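PDB 4TR9: fructose-bisphosphate aldolase from Plasmodium falciparum, which belongs to the class I fructose-bisphosphate aldolases, enzymes built on a TIM barrel, and forms an assembly of four chains. Local coordinates for residues K73-F78 and V333-A338; K34-A39 and G81-E86; P166-I171 and T213-S218. One frame throughout, in Å; residues are numbered along the deposited sequence. Where two conformers were deposited one is given.

Contact 1 (K73-F78 and V333-A338); sequences KGLGKF and VLLQRA
L75 and L334 cross at about a right angle, and CD1 of L75 rests 3.9 Å from CD2 of L334. Placing CG anti to the backbone N (chi1 -173°) sends the L75 branch toward the helix. L335 supplies the next layer: its CD2 lies 3.9 Å from L75 CA and also meets the carbonyl oxygen of G74. The closest packing is at F78 and A338, where the two CB atoms are 3.7 Å apart and F78 CB lies 3.5 Å from A338 O. The F78 ring stands obliquely to the carbonyls of L335 and A338, with CB of its neighbour K77 over the centre of one face. No hydrogen bond joins the segments; the loop is held from outside by the E106 carboxylate, which accepts from the amides of G74 (OE2) and G76 (OE1).

The contact thins out at K73. Its side chain starts away from the helix and is exposed, and its carbonyl O alone approaches L335 CD1, at 4.0 Å. L75 and L334, by contrast, are buried, backed by I108 and V316. The arrangement places the last modelled helix, 327-346, against the loop that leads from helix 59-70 into strand 79-84, an alpha-beta turn at the N-terminal end of the strands of a TIM barrel.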
ATOM      1  N   LYS A  73     -43.633   8.772 -22.344  1.00 57.29           N
ATOM      2  CA  LYS A  73     -43.519  10.100 -22.933  1.00 56.86           C
ATOM      3  C   LYS A  73     -43.325  11.167 -21.860  1.00 51.67           C
ATOM      4  O   LYS A  73     -44.206  11.397 -21.032  1.00 46.09           O
ATOM      5  CB  LYS A  73     -44.756  10.417 -23.778  1.00 58.49           C
ATOM      6  CG  LYS A  73     -44.895   9.545 -25.019  1.00 76.96           C
ATOM      7  CD  LYS A  73     -46.170   9.859 -25.789  1.00 84.44           C
ATOM      8  CE  LYS A  73     -47.408   9.369 -25.052  1.00 80.13           C
ATOM      9  NZ  LYS A  73     -47.444   7.883 -24.946  1.00 76.11           N
ATOM     10  N   GLY A  74     -42.161  11.811 -21.879  1.00 49.54           N
ATOM     11  CA  GLY A  74     -41.861  12.874 -20.938  1.00 42.85           C
ATOM     12  C   GLY A  74     -40.928  12.443 -19.823  1.00 48.98           C
ATOM     13  O   GLY A  74     -40.699  13.189 -18.870  1.00 46.83           O
ATOM     14  N   LEU A  75     -40.383  11.237 -19.944  1.00 49.65           N
ATOM     15  CA  LEU A  75     -39.487  10.692 -18.931  1.00 40.38           C
ATOM     16  C   LEU A  75     -38.135  11.400 -18.946  1.00 40.91           C
ATOM     17  O   LEU A  75     -37.435  11.446 -17.933  1.00 39.06           O
ATOM     18  CB  LEU A  75     -39.294   9.188 -19.143  1.00 39.14           C
ATOM     19  CG  LEU A  75     -38.504   8.441 -18.065  1.00 33.79           C
ATOM     20  CD1 LEU A  75     -39.249   8.469 -16.739  1.00 28.63           C
ATOM     21  CD2 LEU A  75     -38.214   7.012 -18.495  1.00 36.58           C
ATOM     22  N   GLY A  76     -37.777  11.955 -20.099  1.00 36.74           N
ATOM     23  CA  GLY A  76     -36.486  12.597 -20.276  1.00 44.09           C
ATOM     24  C   GLY A  76     -36.306  13.868 -19.470  1.00 50.29           C
ATOM     25  O   GLY A  76     -35.190  14.368 -19.329  1.00 48.89           O
ATOM     26  N   LYS A  77     -37.405  14.395 -18.941  1.00 51.68           N
ATOM     27  CA  LYS A  77     -37.354  15.609 -18.137  1.00 48.83           C
ATOM     28  C   LYS A  77     -36.716  15.339 -16.778  1.00 46.06           C
ATOM     29  O   LYS A  77     -36.105  16.226 -16.181  1.00 49.61           O
ATOM     30  CB  LYS A  77     -38.760  16.190 -17.956  1.00 51.12           C
ATOM     31  CG  LYS A  77     -38.791  17.538 -17.251  1.00 59.70           C
ATOM     32  CD  LYS A  77     -40.206  18.082 -17.145  1.00 59.48           C
ATOM     33  CE  LYS A  77     -40.225  19.434 -16.451  1.00 59.86           C
ATOM     34  NZ  LYS A  77     -41.603  19.987 -16.344  1.00 60.12           N
ATOM     35  N   PHE A  78     -36.847  14.106 -16.298  1.00 51.91           N
ATOM     36  CA  PHE A  78     -36.338  13.749 -14.978  1.00 44.03           C
ATOM     37  C   PHE A  78     -35.243  12.686 -15.042  1.00 42.30           C
ATOM     38  O   PHE A  78     -34.499  12.493 -14.081  1.00 43.46           O
ATOM     39  CB  PHE A  78     -37.479  13.259 -14.086  1.00 38.21           C
ATOM     40  CG  PHE A  78     -38.703  14.128 -14.136  1.00 49.95           C
ATOM     41  CD1 PHE A  78     -38.678  15.412 -13.622  1.00 49.60           C
ATOM     42  CD2 PHE A  78     -39.879  13.658 -14.695  1.00 51.24           C
ATOM     43  CE1 PHE A  78     -39.802  16.215 -13.667  1.00 56.59           C
ATOM     44  CE2 PHE A  78     -41.007  14.454 -14.742  1.00 48.95           C
ATOM     45  CZ  PHE A  78     -40.967  15.734 -14.227  1.00 55.58           C
ATOM     46  N   VAL A 333     -47.355   6.788 -12.798  1.00 54.73           N
ATOM     47  CA  VAL A 333     -46.763   6.473 -11.503  1.00 55.03           C
ATOM     48  C   VAL A 333     -45.245   6.597 -11.590  1.00 50.13           C
ATOM     49  O   VAL A 333     -44.590   7.050 -10.650  1.00 46.55           O
ATOM     50  CB  VAL A 333     -47.146   5.054 -11.032  1.00 52.05           C
ATOM     51  CG1 VAL A 333     -46.516   4.748  -9.682  1.00 46.73           C
ATOM     52  CG2 VAL A 333     -48.658   4.913 -10.960  1.00 58.01           C
ATOM     53  N   LEU A 334     -44.695   6.203 -12.734  1.00 55.25           N
ATOM     54  CA  LEU A 334     -43.265   6.328 -12.985  1.00 49.84           C
ATOM     55  C   LEU A 334     -42.842   7.791 -13.046  1.00 49.36           C
ATOM     56  O   LEU A 334     -41.782   8.164 -12.540  1.00 46.30           O
ATOM     57  CB  LEU A 334     -42.890   5.620 -14.288  1.00 41.97           C
ATOM     58  CG  LEU A 334     -41.431   5.748 -14.729  1.00 43.37           C
ATOM     59  CD1 LEU A 334     -40.501   5.126 -13.697  1.00 38.66           C
ATOM     60  CD2 LEU A 334     -41.223   5.115 -16.097  1.00 42.03           C
ATOM     61  N   LEU A 335     -43.679   8.618 -13.667  1.00 45.48           N
ATOM     62  CA  LEU A 335     -43.371  10.032 -13.844  1.00 47.23           C
ATOM     63  C   LEU A 335     -43.416  10.808 -12.533  1.00 46.41           C
ATOM     64  O   LEU A 335     -42.595  11.696 -12.306  1.00 41.59           O
ATOM     65  CB  LEU A 335     -44.335  10.663 -14.851  1.00 46.49           C
ATOM     66  CG  LEU A 335     -44.077  10.324 -16.320  1.00 49.64           C
ATOM     67  CD1 LEU A 335     -45.131  10.960 -17.213  1.00 50.87           C
ATOM     68  CD2 LEU A 335     -42.683  10.772 -16.729  1.00 42.52           C
ATOM     69  N   GLN A 336     -44.373  10.477 -11.671  1.00 44.47           N
ATOM     70  CA  GLN A 336     -44.511  11.184 -10.404  1.00 44.64           C
ATOM     71  C   GLN A 336     -43.386  10.806  -9.444  1.00 44.81           C
ATOM     72  O   GLN A 336     -43.008  11.599  -8.582  1.00 42.96           O
ATOM     73  CB  GLN A 336     -45.874  10.905  -9.762  1.00 52.02           C
ATOM     74  CG  GLN A 336     -46.053   9.495  -9.229  1.00 60.60           C
ATOM     75  CD  GLN A 336     -47.310   9.345  -8.396  1.00 72.39           C
ATOM     76  OE1 GLN A 336     -48.067  10.299  -8.218  1.00 83.50           O
ATOM     77  NE2 GLN A 336     -47.538   8.144  -7.878  1.00 68.63           N
ATOM     78  N   ARG A 337     -42.850   9.599  -9.596  1.00 52.02           N
ATOM     79  CA  ARG A 337     -41.710   9.175  -8.790  1.00 45.64           C
ATOM     80  C   ARG A 337     -40.430   9.797  -9.330  1.00 42.56           C
ATOM     81  O   ARG A 337     -39.545  10.184  -8.566  1.00 39.24           O
ATOM     82  CB  ARG A 337     -41.588   7.650  -8.762  1.00 49.02           C
ATOM     83  CG  ARG A 337     -42.737   6.936  -8.062  1.00 53.25           C
ATOM     84  CD  ARG A 337     -43.055   7.572  -6.719  1.00 53.08           C
ATOM     85  NE  ARG A 337     -41.880   7.677  -5.861  1.00 50.09           N
ATOM     86  CZ  ARG A 337     -41.865   8.307  -4.690  1.00 58.85           C
ATOM     87  NH1 ARG A 337     -40.750   8.357  -3.976  1.00 59.92           N
ATOM     88  NH2 ARG A 337     -42.966   8.889  -4.234  1.00 57.95           N
ATOM     89  N   ALA A 338     -40.340   9.891 -10.652  1.00 44.68           N
ATOM     90  CA  ALA A 338     -39.197  10.518 -11.301  1.00 43.65           C
ATOM     91  C   ALA A 338     -39.135  12.002 -10.960  1.00 43.95           C
ATOM     92  O   ALA A 338     -38.059  12.552 -10.732  1.00 43.61           O
ATOM     93  CB  ALA A 338     -39.265  10.321 -12.807  1.00 44.20           C
TER

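Contact 2 (K34-A39 and G81-E86); sequences KGILAA and GAILFE
I36 and I83 meet because both hold CG1 anti to the carbonyl carbon (chi1 -58° and -44°). In I36 this puts CG2 beside its own carbonyl, directed onward along the strand, while CG1 of I83 lies beside its backbone N and reaches back. I36 CG2 and I83 CG1 come within 3.7 Å, and the two side chains cross obliquely.

Beneath them the strands run parallel, their short axes inclined by 20°. L37 uses both of its backbone polar groups across the gap: its N donates to G81 O at 2.8 Å, and its O accepts from I83 N at 2.9 Å. It thus straddles A82, the usual parallel pattern. CA-H...O contacts accompany these bonds, I36 CA to G81 O at 3.2 Å and A82 CA to L37 O at 3.3 Å.

The ladder frays at A39. Its N reaches I83 O only weakly, at 3.2 Å, and the carbonyl oxygens of A39 and I83 stand 3.4 Å apart as two acceptors. A water lies between A39 O and F85 N, although its very short approach to A39 O makes the details doubtful.

L37, A39 and A82 turn outward against F70 of helix 59-70, and helix 310-320 also packs on L37 and A39. I36, A38 and I83 turn to the interior of the TIM barrel, where the A38 methyl is about 4 Å from the bound N'-[(E)-(2,4-dichlorophenyl)methylidene]-3,4-dihydroxybenzohydrazide. Firm bonds around L37, weakening by A39, imply a well-fixed strand that releases its regular pairing as it enters the ligand pocket, with A38 offering an apolar methyl there.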
ATOM      1  N   LYS A  34     -31.896  16.062 -13.181  1.00 42.81           N
ATOM      2  CA  LYS A  34     -32.051  14.747 -13.790  0.67 43.34           C
ATOM      3  C   LYS A  34     -31.287  13.675 -13.019  1.00 39.64           C
ATOM      4  O   LYS A  34     -30.354  13.974 -12.273  1.00 39.10           O
ATOM      5  CB  LYS A  34     -31.588  14.778 -15.249  0.67 43.48           C
ATOM      6  CG  LYS A  34     -32.419  15.690 -16.140  0.67 47.93           C
ATOM      7  CD  LYS A  34     -31.951  15.632 -17.586  0.67 49.60           C
ATOM      8  CE  LYS A  34     -32.794  16.531 -18.476  0.67 53.24           C
ATOM      9  NZ  LYS A  34     -32.343  16.487 -19.894  0.67 56.36           N
ATOM     10  N   GLY A  35     -31.698  12.423 -13.200  1.00 45.99           N
ATOM     11  CA  GLY A  35     -31.062  11.298 -12.540  1.00 39.44           C
ATOM     12  C   GLY A  35     -30.972  10.088 -13.448  1.00 40.93           C
ATOM     13  O   GLY A  35     -31.252  10.179 -14.644  1.00 40.36           O
ATOM     14  N   ILE A  36     -30.588   8.948 -12.881  1.00 36.39           N
ATOM     15  CA  ILE A  36     -30.422   7.726 -13.660  1.00 34.49           C
ATOM     16  C   ILE A  36     -31.426   6.653 -13.248  1.00 34.47           C
ATOM     17  O   ILE A  36     -31.638   6.409 -12.060  1.00 34.11           O
ATOM     18  CB  ILE A  36     -28.990   7.164 -13.520  1.00 36.59           C
ATOM     19  CG1 ILE A  36     -27.961   8.206 -13.962  1.00 35.76           C
ATOM     20  CG2 ILE A  36     -28.829   5.884 -14.328  1.00 34.53           C
ATOM     21  CD1 ILE A  36     -26.528   7.724 -13.886  1.00 36.28           C
ATOM     22  N   LEU A  37     -32.049   6.019 -14.237  1.00 33.80           N
ATOM     23  CA  LEU A  37     -32.973   4.919 -13.987  1.00 38.49           C
ATOM     24  C   LEU A  37     -32.254   3.575 -14.065  1.00 38.62           C
ATOM     25  O   LEU A  37     -31.728   3.203 -15.114  1.00 36.93           O
ATOM     26  CB  LEU A  37     -34.132   4.950 -14.986  1.00 40.52           C
ATOM     27  CG  LEU A  37     -35.046   3.721 -15.005  1.00 38.98           C
ATOM     28  CD1 LEU A  37     -35.768   3.548 -13.674  1.00 41.65           C
ATOM     29  CD2 LEU A  37     -36.042   3.806 -16.154  1.00 43.72           C
ATOM     30  N   ALA A  38     -32.235   2.852 -12.951  1.00 39.43           N
ATOM     31  CA  ALA A  38     -31.575   1.553 -12.897  1.00 47.39           C
ATOM     32  C   ALA A  38     -32.534   0.428 -13.270  1.00 48.33           C
ATOM     33  O   ALA A  38     -33.225  -0.120 -12.412  1.00 53.59           O
ATOM     34  CB  ALA A  38     -30.990   1.314 -11.512  1.00 50.61           C
ATOM     35  N   ALA A  39     -32.570   0.089 -14.554  1.00 44.83           N
ATOM     36  CA  ALA A  39     -33.434  -0.982 -15.037  1.00 51.05           C
ATOM     37  C   ALA A  39     -32.613  -2.119 -15.634  1.00 53.25           C
ATOM     38  O   ALA A  39     -32.967  -2.673 -16.675  1.00 51.11           O
ATOM     39  CB  ALA A  39     -34.421  -0.444 -16.062  1.00 46.98           C
ATOM     40  N   GLY A  81     -30.283   9.222 -17.927  1.00 35.59           N
ATOM     41  CA  GLY A  81     -29.789   7.964 -18.449  1.00 28.68           C
ATOM     42  C   GLY A  81     -30.473   6.761 -17.835  1.00 33.97           C
ATOM     43  O   GLY A  81     -30.985   6.826 -16.718  1.00 32.57           O
ATOM     44  N   ALA A  82     -30.483   5.656 -18.573  1.00 34.21           N
ATOM     45  CA  ALA A  82     -31.083   4.418 -18.093  1.00 37.76           C
ATOM     46  C   ALA A  82     -30.130   3.246 -18.292  1.00 38.38           C
ATOM     47  O   ALA A  82     -29.657   3.000 -19.401  1.00 37.88           O
ATOM     48  CB  ALA A  82     -32.404   4.158 -18.799  1.00 40.50           C
ATOM     49  N   ILE A  83     -29.850   2.528 -17.210  1.00 38.60           N
ATOM     50  CA  ILE A  83     -28.946   1.386 -17.261  1.00 40.71           C
ATOM     51  C   ILE A  83     -29.696   0.133 -17.691  1.00 40.38           C
ATOM     52  O   ILE A  83     -30.719  -0.216 -17.106  1.00 42.36           O
ATOM     53  CB  ILE A  83     -28.273   1.138 -15.901  1.00 41.23           C
ATOM     54  CG1 ILE A  83     -27.798   2.458 -15.290  1.00 37.55           C
ATOM     55  CG2 ILE A  83     -27.118   0.159 -16.051  1.00 42.51           C
ATOM     56  CD1 ILE A  83     -27.193   2.311 -13.912  1.00 42.51           C
ATOM     57  N   LEU A  84     -29.183  -0.542 -18.715  1.00 38.48           N
ATOM     58  CA  LEU A  84     -29.851  -1.719 -19.258  1.00 39.38           C
ATOM     59  C   LEU A  84     -29.090  -3.002 -18.952  1.00 47.19           C
ATOM     60  O   LEU A  84     -27.888  -2.978 -18.684  1.00 46.45           O
ATOM     61  CB  LEU A  84     -30.026  -1.591 -20.773  1.00 44.09           C
ATOM     62  CG  LEU A  84     -30.472  -0.247 -21.352  1.00 42.19           C
ATOM     63  CD1 LEU A  84     -30.676  -0.358 -22.856  1.00 42.53           C
ATOM     64  CD2 LEU A  84     -31.733   0.243 -20.673  1.00 41.70           C
ATOM     65  N   PHE A  85     -29.803  -4.122 -18.990  1.00 44.10           N
ATOM     66  CA  PHE A  85     -29.173  -5.433 -18.961  1.00 47.66           C
ATOM     67  C   PHE A  85     -28.770  -5.782 -20.389  1.00 48.99           C
ATOM     68  O   PHE A  85     -29.265  -5.169 -21.337  1.00 44.45           O
ATOM     69  CB  PHE A  85     -30.120  -6.486 -18.377  1.00 53.67           C
ATOM     70  CG  PHE A  85     -29.461  -7.804 -18.081  1.00 62.62           C
ATOM     71  CD1 PHE A  85     -28.647  -7.953 -16.969  1.00 64.87           C
ATOM     72  CD2 PHE A  85     -29.663  -8.897 -18.907  1.00 66.22           C
ATOM     73  CE1 PHE A  85     -28.040  -9.165 -16.692  1.00 66.18           C
ATOM     74  CE2 PHE A  85     -29.060 -10.113 -18.635  1.00 71.89           C
ATOM     75  CZ  PHE A  85     -28.248 -10.246 -17.526  1.00 71.80           C
ATOM     76  N   GLU A  86     -27.871  -6.751 -20.543  1.00 52.46           N
ATOM     77  CA  GLU A  86     -27.367  -7.132 -21.861  1.00 55.95           C
ATOM     78  C   GLU A  86     -28.490  -7.500 -22.830  1.00 55.02           C
ATOM     79  O   GLU A  86     -28.467  -7.107 -23.996  1.00 51.11           O
ATOM     80  CB  GLU A  86     -26.387  -8.302 -21.740  1.00 59.96           C
ATOM     81  CG  GLU A  86     -25.826  -8.773 -23.073  1.00 66.98           C
ATOM     82  CD  GLU A  86     -24.896  -9.961 -22.932  1.00 78.01           C
ATOM     83  OE1 GLU A  86     -24.536 -10.304 -21.786  1.00 84.88           O
ATOM     84  OE2 GLU A  86     -24.526 -10.555 -23.967  1.00 81.71           O
TER
HETATM   85  O   HOH W   1     -32.325  -3.916 -18.647  1.00 50.12           O

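Contact 3 (P166-I171 and T213-S218); sequences PTDLSI and TQKVLS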
ATOM      1  N   PRO A 166     -16.183  -4.629   6.896  1.00 45.27           N
ATOM      2  CA  PRO A 166     -15.407  -5.307   5.851  1.00 44.32           C
ATOM      3  C   PRO A 166     -13.912  -5.369   6.159  1.00 44.85           C
ATOM      4  O   PRO A 166     -13.331  -4.383   6.613  1.00 43.75           O
ATOM      5  CB  PRO A 166     -15.668  -4.442   4.618  1.00 36.11           C
ATOM      6  CG  PRO A 166     -15.860  -3.076   5.172  1.00 34.15           C
ATOM      7  CD  PRO A 166     -16.541  -3.254   6.507  1.00 41.22           C
ATOM      8  N   THR A 167     -13.304  -6.526   5.914  1.00 39.29           N
ATOM      9  CA  THR A 167     -11.874  -6.703   6.133  1.00 41.73           C
ATOM     10  C   THR A 167     -11.071  -6.008   5.040  1.00 36.93           C
ATOM     11  O   THR A 167     -11.619  -5.639   4.002  1.00 33.18           O
ATOM     12  CB  THR A 167     -11.488  -8.193   6.174  1.00 48.36           C
ATOM     13  OG1 THR A 167     -11.754  -8.791   4.900  1.00 40.14           O
ATOM     14  CG2 THR A 167     -12.282  -8.921   7.248  1.00 56.94           C
ATOM     15  N   ASP A 168      -9.773  -5.837   5.278  1.00 42.01           N
ATOM     16  CA  ASP A 168      -8.892  -5.171   4.323  1.00 43.22           C
ATOM     17  C   ASP A 168      -8.852  -5.894   2.982  1.00 39.73           C
ATOM     18  O   ASP A 168      -8.785  -5.259   1.929  1.00 44.25           O
ATOM     19  CB  ASP A 168      -7.475  -5.058   4.890  1.00 51.18           C
ATOM     20  CG  ASP A 168      -7.405  -4.158   6.106  1.00 55.21           C
ATOM     21  OD1 ASP A 168      -8.208  -3.206   6.193  1.00 48.26           O
ATOM     22  OD2 ASP A 168      -6.543  -4.404   6.976  1.00 64.70           O
ATOM     23  N   LEU A 169      -8.887  -7.222   3.025  1.00 37.99           N
ATOM     24  CA  LEU A 169      -8.901  -8.022   1.809  1.00 38.92           C
ATOM     25  C   LEU A 169     -10.170  -7.753   1.008  1.00 34.93           C
ATOM     26  O   LEU A 169     -10.132  -7.647  -0.218  1.00 28.73           O
ATOM     27  CB  LEU A 169      -8.784  -9.512   2.142  1.00 37.06           C
ATOM     28  CG  LEU A 169      -8.839 -10.491   0.967  1.00 39.49           C
ATOM     29  CD1 LEU A 169      -7.803 -10.128  -0.086  1.00 38.91           C
ATOM     30  CD2 LEU A 169      -8.632 -11.918   1.451  1.00 44.03           C
ATOM     31  N   SER A 170     -11.292  -7.632   1.711  1.00 45.49           N
ATOM     32  CA  SER A 170     -12.570  -7.346   1.073  1.00 37.54           C
ATOM     33  C   SER A 170     -12.581  -5.956   0.453  1.00 35.39           C
ATOM     34  O   SER A 170     -13.058  -5.768  -0.667  1.00 32.31           O
ATOM     35  CB  SER A 170     -13.711  -7.473   2.083  1.00 41.14           C
ATOM     36  OG  SER A 170     -14.942  -7.063   1.514  1.00 45.45           O
ATOM     37  N   ILE A 171     -12.050  -4.985   1.190  1.00 43.51           N
ATOM     38  CA  ILE A 171     -12.039  -3.597   0.749  1.00 38.00           C
ATOM     39  C   ILE A 171     -11.133  -3.397  -0.462  1.00 34.96           C
ATOM     40  O   ILE A 171     -11.495  -2.696  -1.409  1.00 40.43           O
ATOM     41  CB  ILE A 171     -11.585  -2.656   1.885  1.00 41.15           C
ATOM     42  CG1 ILE A 171     -12.564  -2.727   3.058  1.00 39.79           C
ATOM     43  CG2 ILE A 171     -11.464  -1.223   1.386  1.00 35.75           C
ATOM     44  CD1 ILE A 171     -12.176  -1.858   4.231  1.00 40.46           C
ATOM     45  N   THR A 213     -17.729   3.730   5.431  1.00 37.93           N
ATOM     46  CA  THR A 213     -17.883   4.286   4.091  1.00 33.50           C
ATOM     47  C   THR A 213     -16.714   5.200   3.743  1.00 35.33           C
ATOM     48  O   THR A 213     -16.208   5.177   2.621  1.00 34.79           O
ATOM     49  CB  THR A 213     -19.201   5.070   3.953  1.00 30.67           C
ATOM     50  OG1 THR A 213     -20.301   4.220   4.301  1.00 35.77           O
ATOM     51  CG2 THR A 213     -19.382   5.565   2.527  1.00 26.57           C
ATOM     52  N   GLN A 214     -16.281   5.995   4.715  1.00 38.16           N
ATOM     53  CA  GLN A 214     -15.144   6.888   4.527  1.00 35.70           C
ATOM     54  C   GLN A 214     -13.867   6.098   4.254  1.00 38.73           C
ATOM     55  O   GLN A 214     -13.044   6.494   3.428  1.00 40.03           O
ATOM     56  CB  GLN A 214     -14.964   7.786   5.753  1.00 40.21           C
ATOM     57  CG  GLN A 214     -13.757   8.707   5.683  1.00 48.53           C
ATOM     58  CD  GLN A 214     -13.660   9.629   6.881  1.00 49.31           C
ATOM     59  OE1 GLN A 214     -14.635   9.830   7.606  1.00 46.43           O
ATOM     60  NE2 GLN A 214     -12.477  10.194   7.097  1.00 51.16           N
ATOM     61  N   LYS A 215     -13.711   4.975   4.948  1.00 41.43           N
ATOM     62  CA  LYS A 215     -12.536   4.126   4.784  1.00 41.56           C
ATOM     63  C   LYS A 215     -12.543   3.427   3.427  1.00 32.89           C
ATOM     64  O   LYS A 215     -11.511   3.335   2.761  1.00 37.85           O
ATOM     65  CB  LYS A 215     -12.465   3.089   5.908  1.00 44.71           C
ATOM     66  CG  LYS A 215     -11.260   2.166   5.828  1.00 48.75           C
ATOM     67  CD  LYS A 215     -11.326   1.084   6.894  1.00 54.63           C
ATOM     68  CE  LYS A 215     -10.109   0.176   6.842  1.00 65.99           C
ATOM     69  NZ  LYS A 215      -8.847   0.913   7.131  1.00 72.99           N
ATOM     70  N   VAL A 216     -13.710   2.936   3.026  1.00 37.86           N
ATOM     71  CA  VAL A 216     -13.851   2.242   1.751  1.00 35.52           C
ATOM     72  C   VAL A 216     -13.625   3.189   0.576  1.00 34.76           C
ATOM     73  O   VAL A 216     -12.856   2.880  -0.336  1.00 32.94           O
ATOM     74  CB  VAL A 216     -15.240   1.585   1.617  1.00 39.64           C
ATOM     75  CG1 VAL A 216     -15.437   1.036   0.211  1.00 37.21           C
ATOM     76  CG2 VAL A 216     -15.406   0.480   2.649  1.00 38.48           C
ATOM     77  N   LEU A 217     -14.285   4.344   0.608  1.00 37.65           N
ATOM     78  CA  LEU A 217     -14.165   5.328  -0.465  1.00 31.79           C
ATOM     79  C   LEU A 217     -12.729   5.818  -0.633  1.00 34.46           C
ATOM     80  O   LEU A 217     -12.292   6.105  -1.746  1.00 33.52           O
ATOM     81  CB  LEU A 217     -15.097   6.515  -0.212  1.00 36.00           C
ATOM     82  CG  LEU A 217     -16.591   6.247  -0.420  1.00 37.78           C
ATOM     83  CD1 LEU A 217     -17.394   7.530  -0.273  1.00 32.87           C
ATOM     84  CD2 LEU A 217     -16.840   5.603  -1.776  1.00 29.91           C
ATOM     85  N   SER A 218     -11.999   5.912   0.474  1.00 34.21           N
ATOM     86  CA  SER A 218     -10.601   6.321   0.434  0.59 35.40           C
ATOM     87  C   SER A 218      -9.763   5.311  -0.343  1.00 36.68           C
ATOM     88  O   SER A 218      -8.873   5.682  -1.107  1.00 38.39           O
ATOM     89  CB  SER A 218     -10.047   6.487   1.850  0.59 39.67           C
ATOM     90  OG  SER A 218      -8.667   6.807   1.823  0.59 37.44           O
TER
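OD2 of D168, whose OD1 faces K215, accepts a hydrogen bond from N9 ND2 of the third subunit and lies close to OD2 of D168 of the fourth subunit, with K215 NZ of that subunit a weak, more distant ion-pair partner. Two carboxylates so near each other would probably raise the proton affinity of at least one, and the surrounding lysines would partly offset that effect.

Within the chain the opposite charges stop short of a salt bridge: D168 OD1 is 4.3 Å from K215 NZ and slightly nearer to CE, at 3.9 Å. K215 is extended from CB to CE and bends only at its last torsion (chi4 63°), so its aliphatic stem, rather than its ammonium group, does most of the touching. I171 CD1 meets that stem, 3.9 Å from K215 CE, and the two side chains cross at about a right angle.

Beyond the lysine the contact becomes apolar. I171 CG2 lies 4.2 Å from V216 CA, and its CD1 is 4.3 Å from V216 CG2. The two helices, 168-187 and 206-226, belong to the outer layer of the TIM barrel, following strands 150-157 and 191-198 in turn; L157 of the first strand packs against P166, I171 and V216.

P166, preceded by a cis peptide bond, lays the CG of its ring 4.4 Å from V216 CG2. T167 then occupies the N-cap of helix 168-187: its OG1 receives a weak capping bond from S170 N at 3.4 Å, while its carbonyl O accepts from I171 N at 2.9 Å. The hydroxyl of Y7 of the second subunit donates to P166 O, and Y7 packs on both I171 and K215.

In the fold
Contact 2 lies nearest the middle of the chain, in the parallel sheet of the barrel, whereas contacts 1 and 3 lie in its outer layer on opposite sides, their centres 36 Å apart. Contacts 1 and 2 have centres 13 Å apart and touch through a probable hydrogen bond from G35 N to F78 O (2.9 Å), for segment 73-78 runs directly into strand 79-84. Their segments alternate along the chain. Contact 3, about 26 Å from contact 2 between centres, follows contact 2 and is nested in the long loop closed by contact 1. Early strands and the last modelled helix are thereby tied together on one side, while the side of contact 3 meets other subunits.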